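Local structure of ankyrin repeat and SOCS box protein 11 (Homo sapiens, 4UUC) at residues S202-A207 against S212-L217. The protein serves as the substrate-recognition subunit of a cullin-5-RING E3 ubiquitin ligase that marks proteins such as BIK for proteasomal degradation. Sequence-based numbering, arbitrary orientation.
Sequences SALDLA and SVEQAL
The peptide group of Ala203 offers one flat face to Leu217, whose CD1 methyl lies above it, 3.7 Å from Ala203 O. The carboxylates of Asp205 and Glu214 lie outside the apolar packing. That of Asp205, on the side turned away from 212-217, takes the Ser202 N-H from above its plane: Asp205 OD2 is 3.0 Å from Ser202 N, about 40° out of plane. In return Asp205 N donates to Ser202 OG at 3.2 Å, completing a capping box. Serine's short hydroxyl can reach forward to the N-H of Asp205, while the aspartate is just long enough to fold back to that of Ser202; Arg196 adds a salt bridge to OD2. Glu214 turns its carboxylate toward the intervening loop, where OE1 accepts from Lys210 N, and leaves its aliphatic stem for packing.

Where the short helix 203-206 ends, Ala207 presses its CB against the backbone of the second helix, 3.7 Å from Glu214 CA; a lone methyl permits so close an approach. Leu204, its CG anti to the backbone N (chi1 -175°), sends CD1 across to Leu217 CB at 3.8 Å and to Glu214 CG at 3.9 Å, its side chain running past that of Leu217 in the opposite direction. The fork of Leu217 spreads its two methyls, CD1 also 3.9 Å from Ala207 CB, CD2 4.2 Å from Ala203 CB. Behind them, Ala203 rests on Leu171 and Ala175 of helix 170-175, and Leu217 on Ile183 of helix 180-188. Leu204 lies nearest Leu217 and Ala207 nearest Glu214, so the two helices, joined by a short loop, run antiparallel, consistent with the helix pair of the ankyrin fold, here closing the C-terminal end of this protein's ankyrin repeat domain.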
ATOM      1  N   SER A 202     -13.986   3.294 -22.927  1.00 21.52           N
ATOM      2  CA  SER A 202     -14.419   4.196 -21.868  1.00 26.27           C
ATOM      3  C   SER A 202     -14.768   3.383 -20.624  1.00 20.92           C
ATOM      4  O   SER A 202     -14.911   2.160 -20.696  1.00 18.64           O
ATOM      5  CB  SER A 202     -15.632   5.008 -22.309  1.00 29.12           C
ATOM      6  OG  SER A 202     -16.758   4.156 -22.441  1.00 26.43           O
ATOM      7  N   ALA A 203     -14.912   4.056 -19.489  1.00 22.43           N
ATOM      8  CA  ALA A 203     -15.314   3.375 -18.263  1.00 19.10           C
ATOM      9  C   ALA A 203     -16.642   2.648 -18.476  1.00 19.11           C
ATOM     10  O   ALA A 203     -16.794   1.492 -18.087  1.00 17.47           O
ATOM     11  CB  ALA A 203     -15.416   4.361 -17.113  1.00 22.12           C
ATOM     12  N   LEU A 204     -17.592   3.316 -19.125  1.00 23.52           N
ATOM     13  CA  LEU A 204     -18.888   2.706 -19.400  1.00 24.22           C
ATOM     14  C   LEU A 204     -18.734   1.429 -20.234  1.00 24.17           C
ATOM     15  O   LEU A 204     -19.400   0.429 -19.968  1.00 20.78           O
ATOM     16  CB  LEU A 204     -19.807   3.699 -20.114  1.00 24.35           C
ATOM     17  CG  LEU A 204     -21.244   3.233 -20.374  1.00 32.09           C
ATOM     18  CD1 LEU A 204     -21.979   2.913 -19.072  1.00 26.96           C
ATOM     19  CD2 LEU A 204     -21.996   4.292 -21.164  1.00 34.61           C
ATOM     20  N   ASP A 205     -17.845   1.454 -21.226  1.00 22.53           N
ATOM     21  CA  ASP A 205     -17.585   0.269 -22.047  1.00 25.02           C
ATOM     22  C   ASP A 205     -17.130  -0.919 -21.200  1.00 21.79           C
ATOM     23  O   ASP A 205     -17.439  -2.073 -21.510  1.00 27.18           O
ATOM     24  CB  ASP A 205     -16.513   0.552 -23.110  1.00 24.23           C
ATOM     25  CG  ASP A 205     -16.961   1.543 -24.170  1.00 35.47           C
ATOM     26  OD1 ASP A 205     -18.178   1.668 -24.424  1.00 32.19           O
ATOM     27  OD2 ASP A 205     -16.074   2.194 -24.767  1.00 28.87           O
ATOM     28  N   LEU A 206     -16.375  -0.635 -20.142  1.00 19.90           N
ATOM     29  CA  LEU A 206     -15.790  -1.684 -19.311  1.00 20.91           C
ATOM     30  C   LEU A 206     -16.775  -2.283 -18.315  1.00 21.43           C
ATOM     31  O   LEU A 206     -16.590  -3.412 -17.863  1.00 20.19           O
ATOM     32  CB  LEU A 206     -14.579  -1.143 -18.551  1.00 21.42           C
ATOM     33  CG  LEU A 206     -13.373  -0.748 -19.405  1.00 18.12           C
ATOM     34  CD1 LEU A 206     -12.344  -0.029 -18.551  1.00 23.42           C
ATOM     35  CD2 LEU A 206     -12.754  -1.971 -20.069  1.00 21.44           C
ATOM     36  N   ALA A 207     -17.811  -1.528 -17.962  1.00 19.30           N
ATOM     37  CA  ALA A 207     -18.759  -1.974 -16.950  1.00 22.77           C
ATOM     38  C   ALA A 207     -19.555  -3.180 -17.436  1.00 23.52           C
ATOM     39  O   ALA A 207     -19.899  -3.274 -18.611  1.00 22.01           O
ATOM     40  CB  ALA A 207     -19.700  -0.837 -16.565  1.00 17.01           C
ATOM     41  N   SER A 212     -24.951  -2.727 -11.456  1.00 19.50           N
ATOM     42  CA  SER A 212     -25.151  -1.498 -10.696  1.00 19.88           C
ATOM     43  C   SER A 212     -24.071  -0.476 -11.017  1.00 20.40           C
ATOM     44  O   SER A 212     -24.333   0.722 -11.047  1.00 17.00           O
ATOM     45  CB  SER A 212     -25.163  -1.792  -9.196  1.00 27.25           C
ATOM     46  OG  SER A 212     -26.253  -2.628  -8.856  1.00 35.56           O
ATOM     47  N   VAL A 213     -22.851  -0.952 -11.256  1.00 17.60           N
ATOM     48  CA  VAL A 213     -21.761  -0.065 -11.645  1.00 18.57           C
ATOM     49  C   VAL A 213     -22.062   0.579 -13.002  1.00 15.39           C
ATOM     50  O   VAL A 213     -21.886   1.787 -13.172  1.00 19.25           O
ATOM     51  CB  VAL A 213     -20.416  -0.819 -11.685  1.00 16.89           C
ATOM     52  CG1 VAL A 213     -19.355  -0.022 -12.448  1.00 17.84           C
ATOM     53  CG2 VAL A 213     -19.948  -1.098 -10.263  1.00 21.70           C
ATOM     54  N   GLU A 214     -22.538  -0.216 -13.954  1.00 16.14           N
ATOM     55  CA  GLU A 214     -22.930   0.324 -15.252  1.00 18.88           C
ATOM     56  C   GLU A 214     -24.036   1.360 -15.092  1.00 18.59           C
ATOM     57  O   GLU A 214     -24.012   2.404 -15.744  1.00 18.75           O
ATOM     58  CB  GLU A 214     -23.405  -0.780 -16.198  1.00 19.21           C
ATOM     59  CG  GLU A 214     -23.736  -0.250 -17.585  1.00 21.71           C
ATOM     60  CD  GLU A 214     -24.385  -1.279 -18.484  1.00 30.86           C
ATOM     61  OE1 GLU A 214     -25.521  -1.701 -18.185  1.00 29.73           O
ATOM     62  OE2 GLU A 214     -23.757  -1.658 -19.498  1.00 33.75           O
ATOM     63  N   GLN A 215     -25.005   1.062 -14.232  1.00 20.54           N
ATOM     64  CA  GLN A 215     -26.113   1.980 -13.983  1.00 20.63           C
ATOM     65  C   GLN A 215     -25.587   3.312 -13.470  1.00 18.84           C
ATOM     66  O   GLN A 215     -26.032   4.373 -13.903  1.00 20.07           O
ATOM     67  CB  GLN A 215     -27.101   1.383 -12.976  1.00 24.72           C
ATOM     68  CG  GLN A 215     -28.347   2.237 -12.747  1.00 34.26           C
ATOM     69  CD  GLN A 215     -29.109   1.852 -11.487  1.00 41.21           C
ATOM     70  OE1 GLN A 215     -28.755   0.896 -10.797  1.00 46.92           O
ATOM     71  NE2 GLN A 215     -30.161   2.603 -11.180  1.00 56.59           N
ATOM     72  N   ALA A 216     -24.639   3.249 -12.539  1.00 16.55           N
ATOM     73  CA  ALA A 216     -24.060   4.451 -11.948  1.00 18.65           C
ATOM     74  C   ALA A 216     -23.399   5.315 -13.018  1.00 19.98           C
ATOM     75  O   ALA A 216     -23.592   6.529 -13.057  1.00 20.12           O
ATOM     76  CB  ALA A 216     -23.054   4.083 -10.868  1.00 19.38           C
ATOM     77  N   LEU A 217     -22.630   4.680 -13.893  1.00 19.34           N
ATOM     78  CA  LEU A 217     -21.943   5.394 -14.960  1.00 17.61           C
ATOM     79  C   LEU A 217     -22.937   6.024 -15.935  1.00 18.80           C
ATOM     80  O   LEU A 217     -22.736   7.146 -16.401  1.00 21.09           O
ATOM     81  CB  LEU A 217     -20.994   4.445 -15.695  1.00 17.94           C
ATOM     82  CG  LEU A 217     -19.753   4.060 -14.885  1.00 14.09           C
ATOM     83  CD1 LEU A 217     -19.043   2.852 -15.493  1.00 15.74           C
ATOM     84  CD2 LEU A 217     -18.796   5.238 -14.784  1.00 16.98           C
TER